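Local atomic coordinates of cellulose 1,4-beta-cellobiosidase (Thermobifida fusca, PDB entry 4JJJ), a protein that probably hydrolyses cellulose to cellobiose as a cellobiohydrolase, this chain being its glycoside hydrolase family 48 catalytic domain. Residues G126-A131 and A314-S319; G371-G376 and E438-K443; G416-N421 and L469-Q474. The protein carries 1 engineered substitution. All coordinates share one frame; numbering follows the deposited sequence. Where two conformers were deposited one is given.

Interaction 1 of 3, residues G126-A131 and A314-S319; sequences GQDPLA and AWRIGS. With BGC (beta-D-glucopyranose), chain D; BGC (beta-D-glucopyranose), chain B; BGC (beta-D-glucopyranose), chain C.
Arg316 runs its extended chain from strand 314-317 to the loop 126-131, where NH1 lies 3.6 Å from Ala131 CB. NH1 also donates to a water at 2.8 Å, in the guanidinium plane; that water returns a hydrogen bond of 3.0 Å to Ala131 O. Asp128 OD2 stands 4.0 Å from Arg316 CD, its carboxylate turned 52° from the guanidinium; Tyr265 OH bridges them, bonding both OD2 and NH1, and Tyr97 adds a cation-pi contact to Arg316. Asp128 OD1 points back into its own loop, taking Leu130 N at 2.7 Å and, from above the carboxylate plane, Ala131 N, the first bond making an Asx turn and the two together an Asx motif at the start of helix 131-138. The strand turns Trp315 and Ile317 to its other face, that of the glycan. Trp315 CG sits between backbone N and carbonyl carbon (chi1 53°), and O4 of the chain D glucose lies over one ring face, 3.4 Å above its plane and toward the rim. Were Trp315 an alanine, the glucoses of chains D and B would probably lose the indole face beneath them. Strand 314-317 edges its antiparallel sheet, beside strand 302-306.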
loop_
_atom_site.group_PDB
_atom_site.type_symbol
_atom_site.label_atom_id
_atom_site.label_comp_id
_atom_site.label_asym_id
_atom_site.label_seq_id
_atom_site.Cartn_x
_atom_site.Cartn_y
_atom_site.Cartn_z
ATOM N N GLY A 126 -23.877 -7.513 4.864
ATOM C CA GLY A 126 -24.645 -6.949 3.761
ATOM C C GLY A 126 -24.499 -7.629 2.432
ATOM O O GLY A 126 -23.806 -8.663 2.301
ATOM N N GLN A 127 -25.216 -7.109 1.464
ATOM C CA GLN A 127 -25.164 -7.568 0.094
ATOM C C GLN A 127 -23.969 -6.828 -0.596
ATOM O O GLN A 127 -23.727 -5.657 -0.381
ATOM C CB GLN A 127 -26.482 -7.258 -0.623
ATOM C CG GLN A 127 -27.595 -8.276 -0.119
ATOM C CD GLN A 127 -28.963 -8.167 -0.819
ATOM O OE1 GLN A 127 -29.221 -7.203 -1.537
ATOM N NE2 GLN A 127 -29.859 -9.162 -0.580
ATOM N N ASP A 128 -23.252 -7.578 -1.402
ATOM C CA ASP A 128 -22.267 -6.973 -2.282
ATOM C C ASP A 128 -22.891 -6.498 -3.557
ATOM O O ASP A 128 -23.348 -7.349 -4.345
ATOM C CB ASP A 128 -21.232 -8.112 -2.617
ATOM C CG ASP A 128 -20.228 -7.774 -3.736
ATOM O OD1 ASP A 128 -20.273 -6.747 -4.414
ATOM O OD2 ASP A 128 -19.388 -8.720 -4.009
ATOM N N PRO A 129 -22.846 -5.167 -3.834
ATOM C CA PRO A 129 -23.548 -4.576 -4.977
ATOM C C PRO A 129 -22.679 -4.420 -6.187
ATOM O O PRO A 129 -23.135 -3.880 -7.176
ATOM C CB PRO A 129 -23.963 -3.194 -4.460
ATOM C CG PRO A 129 -22.813 -2.832 -3.590
ATOM C CD PRO A 129 -22.345 -4.113 -2.911
ATOM N N LEU A 130 -21.444 -4.943 -6.118
ATOM C CA LEU A 130 -20.534 -4.828 -7.221
ATOM C C LEU A 130 -20.403 -6.098 -8.057
ATOM O O LEU A 130 -20.196 -6.023 -9.258
ATOM C CB LEU A 130 -19.089 -4.531 -6.766
ATOM C CG LEU A 130 -18.932 -3.207 -5.989
ATOM C CD1 LEU A 130 -17.478 -3.164 -5.567
ATOM C CD2 LEU A 130 -19.440 -1.971 -6.731
ATOM N N ALA A 131 -20.491 -7.269 -7.429
ATOM C CA ALA A 131 -20.032 -8.493 -8.089
ATOM C C ALA A 131 -20.761 -8.827 -9.426
ATOM O O ALA A 131 -20.159 -9.165 -10.428
ATOM C CB ALA A 131 -20.188 -9.641 -7.123
ATOM N N ALA A 314 -17.053 -19.378 -1.690
ATOM C CA ALA A 314 -16.156 -18.256 -2.026
ATOM C C ALA A 314 -16.672 -17.071 -1.270
ATOM O O ALA A 314 -17.844 -17.056 -0.753
ATOM C CB ALA A 314 -16.081 -17.966 -3.521
ATOM N N TRP A 315 -15.794 -16.086 -1.035
ATOM C CA TRP A 315 -16.162 -14.953 -0.260
ATOM C C TRP A 315 -15.343 -13.706 -0.759
ATOM O O TRP A 315 -14.332 -13.819 -1.502
ATOM C CB TRP A 315 -15.842 -15.131 1.199
ATOM C CG TRP A 315 -14.446 -15.518 1.437
ATOM C CD1 TRP A 315 -13.961 -16.804 1.431
ATOM C CD2 TRP A 315 -13.325 -14.654 1.641
ATOM N NE1 TRP A 315 -12.576 -16.791 1.614
ATOM C CE2 TRP A 315 -12.181 -15.479 1.836
ATOM C CE3 TRP A 315 -13.170 -13.264 1.751
ATOM C CZ2 TRP A 315 -10.900 -14.968 2.030
ATOM C CZ3 TRP A 315 -11.903 -12.740 1.984
ATOM C CH2 TRP A 315 -10.747 -13.597 2.113
ATOM N N ARG A 316 -15.868 -12.537 -0.361
ATOM C CA ARG A 316 -15.244 -11.209 -0.656
ATOM C C ARG A 316 -15.522 -10.309 0.495
ATOM O O ARG A 316 -16.636 -10.337 1.116
ATOM C CB ARG A 316 -15.791 -10.564 -1.920
ATOM C CG ARG A 316 -15.528 -11.395 -3.171
ATOM C CD ARG A 316 -16.048 -10.799 -4.455
ATOM N NE ARG A 316 -15.800 -11.778 -5.501
ATOM C CZ ARG A 316 -16.124 -11.667 -6.781
ATOM N NH1 ARG A 316 -16.731 -10.596 -7.286
ATOM N NH2 ARG A 316 -15.821 -12.657 -7.601
ATOM N N ILE A 317 -14.532 -9.420 0.783
ATOM C CA ILE A 317 -14.666 -8.384 1.813
ATOM C C ILE A 317 -14.121 -7.101 1.247
ATOM O O ILE A 317 -13.149 -7.159 0.482
ATOM C CB ILE A 317 -14.041 -8.719 3.147
ATOM C CG1 ILE A 317 -12.494 -9.000 3.007
ATOM C CG2 ILE A 317 -14.719 -9.968 3.811
ATOM C CD1 ILE A 317 -11.752 -9.493 4.243
ATOM N N GLY A 318 -14.694 -5.970 1.655
ATOM C CA GLY A 318 -14.064 -4.647 1.559
ATOM C C GLY A 318 -13.217 -4.472 2.739
ATOM O O GLY A 318 -12.664 -5.391 3.301
ATOM N N SER A 319 -13.071 -3.210 3.198
ATOM C CA SER A 319 -12.449 -2.928 4.468
ATOM C C SER A 319 -13.000 -1.639 5.021
ATOM O O SER A 319 -13.350 -0.749 4.246
ATOM C CB SER A 319 -10.949 -3.075 4.501
ATOM O OG SER A 319 -10.348 -1.886 4.156
HETATM C C2 BGC D . -10.563 -15.444 6.445
HETATM C C3 BGC D . -11.583 -16.282 5.684
HETATM C C4 BGC D . -12.999 -15.670 5.848
HETATM C C5 BGC D . -12.952 -14.195 5.443
HETATM C C6 BGC D . -14.307 -13.466 5.740
HETATM C C1 BGC D . -10.621 -14.008 5.927
HETATM O O2 BGC D . -9.293 -16.002 6.167
HETATM O O3 BGC D . -11.544 -17.616 6.242
HETATM O O4 BGC D . -13.925 -16.292 4.957
HETATM O O5 BGC D . -11.945 -13.538 6.223
HETATM O O6 BGC D . -14.591 -13.398 7.137
HETATM C C2 BGC B . -15.885 -17.505 4.570
HETATM C C3 BGC B . -16.792 -18.676 5.012
HETATM C C4 BGC B . -15.940 -19.932 5.246
HETATM C C5 BGC B . -14.731 -19.622 6.168
HETATM C C6 BGC B . -13.769 -20.753 6.540
HETATM C C1 BGC B . -14.737 -17.342 5.531
HETATM O O2 BGC B . -16.703 -16.387 4.507
HETATM O O3 BGC B . -17.767 -18.966 3.970
HETATM O O4 BGC B . -16.739 -20.841 6.122
HETATM O O5 BGC B . -13.955 -18.563 5.500
HETATM O O6 BGC B . -13.289 -20.731 7.887
HETATM C C2 BGC C . -8.836 -9.703 6.949
HETATM C C3 BGC C . -9.513 -11.020 7.268
HETATM C C4 BGC C . -9.350 -12.041 6.156
HETATM C C5 BGC C . -7.915 -12.156 5.714
HETATM C C6 BGC C . -7.664 -12.985 4.510
HETATM C C1 BGC C . -7.370 -9.984 6.535
HETATM O O2 BGC C . -8.895 -8.767 8.018
HETATM O O3 BGC C . -10.925 -10.792 7.527
HETATM O O4 BGC C . -9.778 -13.316 6.746
HETATM O O5 BGC C . -7.366 -10.838 5.403
HETATM O O6 BGC C . -6.283 -13.125 4.238
HETATM O O HOH W 1 -17.467 -10.493 -10.014
#

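Interaction 2 of 3, residues G371-G376 and E438-K443; sequences GGIAGG and EAILDK. With CA (calcium ion), chain G.
Lys443 carries CG anti to its backbone N (chi1 -176°) and stays extended beyond it, so that its methylenes run past the backbone of Gly371, with CG 4.0 Å from Gly371 CA. Ile373 instead folds: CG1 lies beside the backbone N and chi2 of -61° swings CD1 to the helix, where it meets CG2 of Ile440 at 4.1 Å, the two side chains crossing at about a right angle. Gly371 CA also rests 4.0 Å from Lys443 O. A side chain on Gly371 would clash with that carbonyl, and its backbone angles (phi 131°) would push a CB against the preceding carbonyl O, so only glycine fits comfortably. The contact presses the loop that follows helix 348-365 against helix 435-450, within the (alpha/alpha)6 barrel of the family 48 domain. Met422 of helix 416-432 touches both isoleucines, and Gln367 NE2 bridges the segments by bonding Gly371 O and Ile440 O, while Lys443 NZ reaches Tyr482 OH. On another side of the same helix, Glu438 and Asp442, one turn apart, hold a calcium ion: OE2 of Glu438 binds it at 2.6 Å and OD2 of Asp442 at 2.2 Å, and three waters are also ligands. One of these waters donates to Asp442 OD1 at 2.7 Å, which ties the second carboxylate oxygen to the coordination shell.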
loop_
_atom_site.group_PDB
_atom_site.type_symbol
_atom_site.label_atom_id
_atom_site.label_comp_id
_atom_site.label_asym_id
_atom_site.label_seq_id
_atom_site.Cartn_x
_atom_site.Cartn_y
_atom_site.Cartn_z
ATOM N N GLY A 371 -1.008 21.739 9.824
ATOM C CA GLY A 371 -1.140 21.546 8.367
ATOM C C GLY A 371 -0.992 20.131 7.869
ATOM O O GLY A 371 -1.495 19.792 6.834
ATOM N N GLY A 372 -0.298 19.282 8.630
ATOM C CA GLY A 372 -0.235 17.873 8.302
ATOM C C GLY A 372 -1.592 17.209 8.348
ATOM O O GLY A 372 -2.490 17.615 9.088
ATOM N N ILE A 373 -1.755 16.146 7.597
ATOM C CA ILE A 373 -3.000 15.380 7.417
ATOM C C ILE A 373 -3.091 14.195 8.356
ATOM O O ILE A 373 -2.261 13.257 8.301
ATOM C CB ILE A 373 -3.241 14.973 5.978
ATOM C CG1 ILE A 373 -2.904 16.127 4.972
ATOM C CG2 ILE A 373 -4.631 14.401 5.778
ATOM C CD1 ILE A 373 -3.686 17.415 5.109
ATOM N N ALA A 374 -4.066 14.258 9.240
ATOM C CA ALA A 374 -4.233 13.193 10.278
ATOM C C ALA A 374 -4.739 11.902 9.693
ATOM O O ALA A 374 -5.020 11.786 8.474
ATOM C CB ALA A 374 -5.143 13.677 11.357
ATOM N N GLY A 375 -4.888 10.885 10.542
ATOM C CA GLY A 375 -4.865 9.510 10.059
ATOM C C GLY A 375 -5.974 9.086 9.149
ATOM O O GLY A 375 -5.743 8.632 8.021
ATOM N N GLY A 376 -7.204 9.103 9.643
ATOM C CA GLY A 376 -8.323 8.591 8.875
ATOM C C GLY A 376 -9.579 8.315 9.675
ATOM O O GLY A 376 -9.783 8.936 10.740
ATOM N N GLU A 438 -6.233 23.127 -3.777
ATOM C CA GLU A 438 -5.441 24.336 -3.501
ATOM C C GLU A 438 -5.516 24.721 -2.003
ATOM O O GLU A 438 -4.465 25.002 -1.398
ATOM C CB GLU A 438 -5.994 25.479 -4.334
ATOM C CG GLU A 438 -5.188 26.732 -4.217
ATOM C CD GLU A 438 -5.727 27.882 -5.040
ATOM O OE1 GLU A 438 -6.795 27.872 -5.536
ATOM O OE2 GLU A 438 -4.991 28.829 -5.179
ATOM N N ALA A 439 -6.710 24.628 -1.424
ATOM C CA ALA A 439 -6.842 25.002 -0.004
ATOM C C ALA A 439 -6.058 24.093 0.873
ATOM O O ALA A 439 -5.423 24.571 1.822
ATOM C CB ALA A 439 -8.273 25.041 0.413
ATOM N N ILE A 440 -6.101 22.776 0.608
ATOM C CA ILE A 440 -5.258 21.849 1.397
ATOM C C ILE A 440 -3.781 22.173 1.253
ATOM O O ILE A 440 -2.997 22.273 2.262
ATOM C CB ILE A 440 -5.577 20.390 0.960
ATOM C CG1 ILE A 440 -6.985 20.000 1.293
ATOM C CG2 ILE A 440 -4.622 19.439 1.697
ATOM C CD1 ILE A 440 -7.466 18.726 0.643
ATOM N N LEU A 441 -3.328 22.319 0.009
ATOM C CA LEU A 441 -1.942 22.599 -0.280
ATOM C C LEU A 441 -1.440 23.912 0.320
ATOM O O LEU A 441 -0.321 23.995 0.866
ATOM C CB LEU A 441 -1.806 22.658 -1.786
ATOM C CG LEU A 441 -1.898 21.315 -2.463
ATOM C CD1 LEU A 441 -2.228 21.466 -3.950
ATOM C CD2 LEU A 441 -0.580 20.567 -2.332
ATOM N N ASP A 442 -2.298 24.974 0.306
ATOM C CA ASP A 442 -1.836 26.250 0.809
ATOM C C ASP A 442 -1.516 26.178 2.299
ATOM O O ASP A 442 -0.698 27.005 2.755
ATOM C CB ASP A 442 -2.906 27.327 0.504
ATOM C CG ASP A 442 -2.901 27.803 -0.972
ATOM O OD1 ASP A 442 -2.025 27.544 -1.780
ATOM O OD2 ASP A 442 -3.925 28.502 -1.252
ATOM N N LYS A 443 -2.196 25.310 3.044
ATOM C CA LYS A 443 -1.870 25.122 4.444
ATOM C C LYS A 443 -0.792 24.057 4.686
ATOM O O LYS A 443 0.009 24.185 5.601
ATOM C CB LYS A 443 -3.162 24.801 5.153
ATOM C CG LYS A 443 -2.969 24.688 6.658
ATOM C CD LYS A 443 -4.248 24.591 7.483
ATOM C CE LYS A 443 -3.954 24.554 8.989
ATOM N NZ LYS A 443 -5.203 24.604 9.859
HETATM CA CA CA G . -3.827 29.840 -3.047
HETATM O O HOH W 2 -2.134 28.619 -4.268
HETATM O O HOH W 3 -2.146 30.920 -4.322
HETATM O O HOH W 4 -4.429 31.954 -2.819
#

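Interaction 3 of 3, residues G416-N421 and L469-Q474; sequences GFQVWN and LEWSGQ. With BGC (beta-D-glucopyranose), chain E.
Gln418, in the first turn of helix 416-432, faces Leu469 and Trp471, alternate residues of strand 465-473 that direct their side chains to the helix. No hydrogen bond joins the two segments. The glutamine chain bends at chi2 (-64°), which lays CG 3.9 Å from Leu469 CD1 and brings the amide up to the indole. There NE2 meets CZ2 of Trp471 at 3.8 Å, at the edge of the ring and near its plane, amide and ring being tilted by 40°. The polar ends look elsewhere: Gln418 OE1 accepts from Ile373 N and from Trp444 NE1, and Trp471 NE1 donates to Asn412 O. Two residues of the same helical turn reach the bound glycan instead. Phe417 CZ lies 3.7 Å from C6 of the chain E glucose, and Trp420 meets the O4 of that sugar in the plane of its ring, CH2 being 3.4 Å away. That glucose is also hydrogen-bonded to Glu51, the predicted proton donor. Across this contact Gln418 thus meets only carbon atoms, its polar atoms being bonded elsewhere; two donors on OE1 probably hold its amide in one rotation, on a different side of the helix from Phe417 and Trp420, which meet the sugar.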
loop_
_atom_site.group_PDB
_atom_site.type_symbol
_atom_site.label_atom_id
_atom_site.label_comp_id
_atom_site.label_asym_id
_atom_site.label_seq_id
_atom_site.Cartn_x
_atom_site.Cartn_y
_atom_site.Cartn_z
ATOM N N GLY A 416 6.172 9.760 5.229
ATOM C CA GLY A 416 6.013 9.333 3.830
ATOM C C GLY A 416 4.583 9.386 3.360
ATOM O O GLY A 416 4.315 9.719 2.203
ATOM N N PHE A 417 3.604 9.052 4.205
ATOM C CA PHE A 417 2.255 9.053 3.716
ATOM C C PHE A 417 1.755 10.457 3.427
ATOM O O PHE A 417 0.895 10.675 2.590
ATOM C CB PHE A 417 1.354 8.395 4.754
ATOM C CG PHE A 417 1.316 6.907 4.738
ATOM C CD1 PHE A 417 1.087 6.199 3.559
ATOM C CD2 PHE A 417 1.592 6.221 5.883
ATOM C CE1 PHE A 417 1.011 4.781 3.572
ATOM C CE2 PHE A 417 1.545 4.858 5.879
ATOM C CZ PHE A 417 1.250 4.153 4.745
ATOM N N GLN A 418 2.330 11.461 4.116
ATOM C CA GLN A 418 1.982 12.878 3.858
ATOM C C GLN A 418 2.275 13.229 2.416
ATOM O O GLN A 418 1.410 13.746 1.691
ATOM C CB GLN A 418 2.758 13.867 4.684
ATOM C CG GLN A 418 2.534 13.816 6.195
ATOM C CD GLN A 418 1.157 14.160 6.563
ATOM O OE1 GLN A 418 0.617 15.269 6.181
ATOM N NE2 GLN A 418 0.485 13.263 7.293
ATOM N N VAL A 419 3.495 12.879 1.944
ATOM C CA VAL A 419 3.929 13.202 0.562
ATOM C C VAL A 419 3.312 12.295 -0.443
ATOM O O VAL A 419 3.041 12.740 -1.586
ATOM C CB VAL A 419 5.439 13.355 0.485
ATOM C CG1 VAL A 419 5.904 14.611 1.204
ATOM C CG2 VAL A 419 6.199 12.156 1.000
ATOM N N TRP A 420 3.096 11.050 -0.152
ATOM C CA TRP A 420 2.442 10.176 -1.140
ATOM C C TRP A 420 1.026 10.715 -1.470
ATOM O O TRP A 420 0.621 10.826 -2.662
ATOM C CB TRP A 420 2.415 8.769 -0.704
ATOM C CG TRP A 420 3.653 8.008 -0.884
ATOM C CD1 TRP A 420 4.752 8.364 -1.570
ATOM C CD2 TRP A 420 3.858 6.634 -0.487
ATOM N NE1 TRP A 420 5.650 7.344 -1.562
ATOM C CE2 TRP A 420 5.120 6.254 -0.941
ATOM C CE3 TRP A 420 3.061 5.714 0.198
ATOM C CZ2 TRP A 420 5.620 4.982 -0.760
ATOM C CZ3 TRP A 420 3.554 4.417 0.393
ATOM C CH2 TRP A 420 4.808 4.066 -0.087
ATOM N N ASN A 421 0.266 11.087 -0.416
ATOM C CA ASN A 421 -1.052 11.690 -0.644
ATOM C C ASN A 421 -0.950 13.065 -1.273
ATOM O O ASN A 421 -1.560 13.349 -2.336
ATOM C CB ASN A 421 -1.824 11.738 0.645
ATOM C CG ASN A 421 -2.965 12.703 0.572
ATOM O OD1 ASN A 421 -3.718 12.646 -0.332
ATOM N ND2 ASN A 421 -3.210 13.409 1.686
ATOM N N LEU A 469 6.250 11.429 12.875
ATOM C CA LEU A 469 5.284 12.384 13.303
ATOM C C LEU A 469 4.604 11.871 14.599
ATOM O O LEU A 469 4.444 10.670 14.779
ATOM C CB LEU A 469 4.210 12.553 12.263
ATOM C CG LEU A 469 4.675 12.997 10.875
ATOM C CD1 LEU A 469 3.547 13.118 9.940
ATOM C CD2 LEU A 469 5.463 14.298 10.915
ATOM N N GLU A 470 4.228 12.812 15.480
ATOM C CA GLU A 470 3.469 12.529 16.687
ATOM C C GLU A 470 2.177 13.344 16.682
ATOM O O GLU A 470 2.214 14.612 16.574
ATOM C CB GLU A 470 4.238 12.899 17.953
ATOM C CG GLU A 470 3.499 12.505 19.255
ATOM C CD GLU A 470 3.460 11.038 19.629
ATOM O OE1 GLU A 470 4.194 10.263 19.017
ATOM O OE2 GLU A 470 2.683 10.662 20.530
ATOM N N TRP A 471 1.054 12.644 16.721
ATOM C CA TRP A 471 -0.263 13.232 16.591
ATOM C C TRP A 471 -0.926 13.331 18.011
ATOM O O TRP A 471 -0.674 12.535 18.899
ATOM C CB TRP A 471 -1.130 12.271 15.781
ATOM C CG TRP A 471 -0.672 12.191 14.364
ATOM C CD1 TRP A 471 0.185 11.302 13.784
ATOM C CD2 TRP A 471 -0.977 13.199 13.338
ATOM N NE1 TRP A 471 0.472 11.667 12.443
ATOM C CE2 TRP A 471 -0.255 12.812 12.156
ATOM C CE3 TRP A 471 -1.786 14.309 13.310
ATOM C CZ2 TRP A 471 -0.287 13.565 11.001
ATOM C CZ3 TRP A 471 -1.874 15.004 12.130
ATOM C CH2 TRP A 471 -1.106 14.687 11.041
ATOM N N SER A 472 -1.795 14.310 18.136
ATOM C CA SER A 472 -2.564 14.475 19.301
ATOM C C SER A 472 -3.890 15.122 18.960
ATOM O O SER A 472 -4.001 15.856 18.003
ATOM C CB SER A 472 -1.802 15.229 20.385
ATOM O OG SER A 472 -1.436 16.511 19.957
ATOM N N GLY A 473 -4.868 14.959 19.862
ATOM C CA GLY A 473 -6.130 15.592 19.593
ATOM C C GLY A 473 -6.999 14.957 18.515
ATOM O O GLY A 473 -6.812 13.763 18.153
ATOM N N GLN A 474 -7.974 15.689 17.983
ATOM C CA GLN A 474 -8.851 15.158 16.973
ATOM C C GLN A 474 -9.407 16.282 16.163
ATOM O O GLN A 474 -9.551 17.449 16.675
ATOM C CB GLN A 474 -10.000 14.367 17.595
ATOM C CG GLN A 474 -10.897 15.169 18.470
ATOM C CD GLN A 474 -12.131 14.350 18.962
ATOM O OE1 GLN A 474 -12.085 13.136 18.974
ATOM N NE2 GLN A 474 -13.254 15.007 19.218
HETATM C C2 BGC E . 7.941 0.616 2.713
HETATM C C3 BGC E . 6.744 0.635 1.765
HETATM C C4 BGC E . 5.429 0.884 2.559
HETATM C C5 BGC E . 5.560 2.071 3.547
HETATM C C6 BGC E . 4.335 2.168 4.426
HETATM C C1 BGC E . 7.981 1.849 3.596
HETATM O O2 BGC E . 9.146 0.586 1.961
HETATM O O3 BGC E . 6.731 -0.631 1.060
HETATM O O4 BGC E . 4.366 1.114 1.612
HETATM O O5 BGC E . 6.742 1.870 4.331
HETATM O O6 BGC E . 4.128 0.966 5.143
#

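Interactions 2 and 3 are neighbours, their centres 9 Å apart, whereas interaction 1 lies about 32 Å from interaction 2 and 30 Å from interaction 3, centre to centre. Along the chain interaction 1 closes first; the segments of the other two then alternate, 371-376, 416-421, 438-443 and 469-474, so helices 416-432 and 435-450 and strand 465-473 follow one another through them. The two meet directly where loop 371-376 packs on Gln418 and Trp471. All six segments belong to the one glycoside hydrolase family 48 domain. Interactions 1 and 3 each carry aromatic residues that contact glucose units at separate places along the bound glycans, while the calcium site belongs to interaction 2.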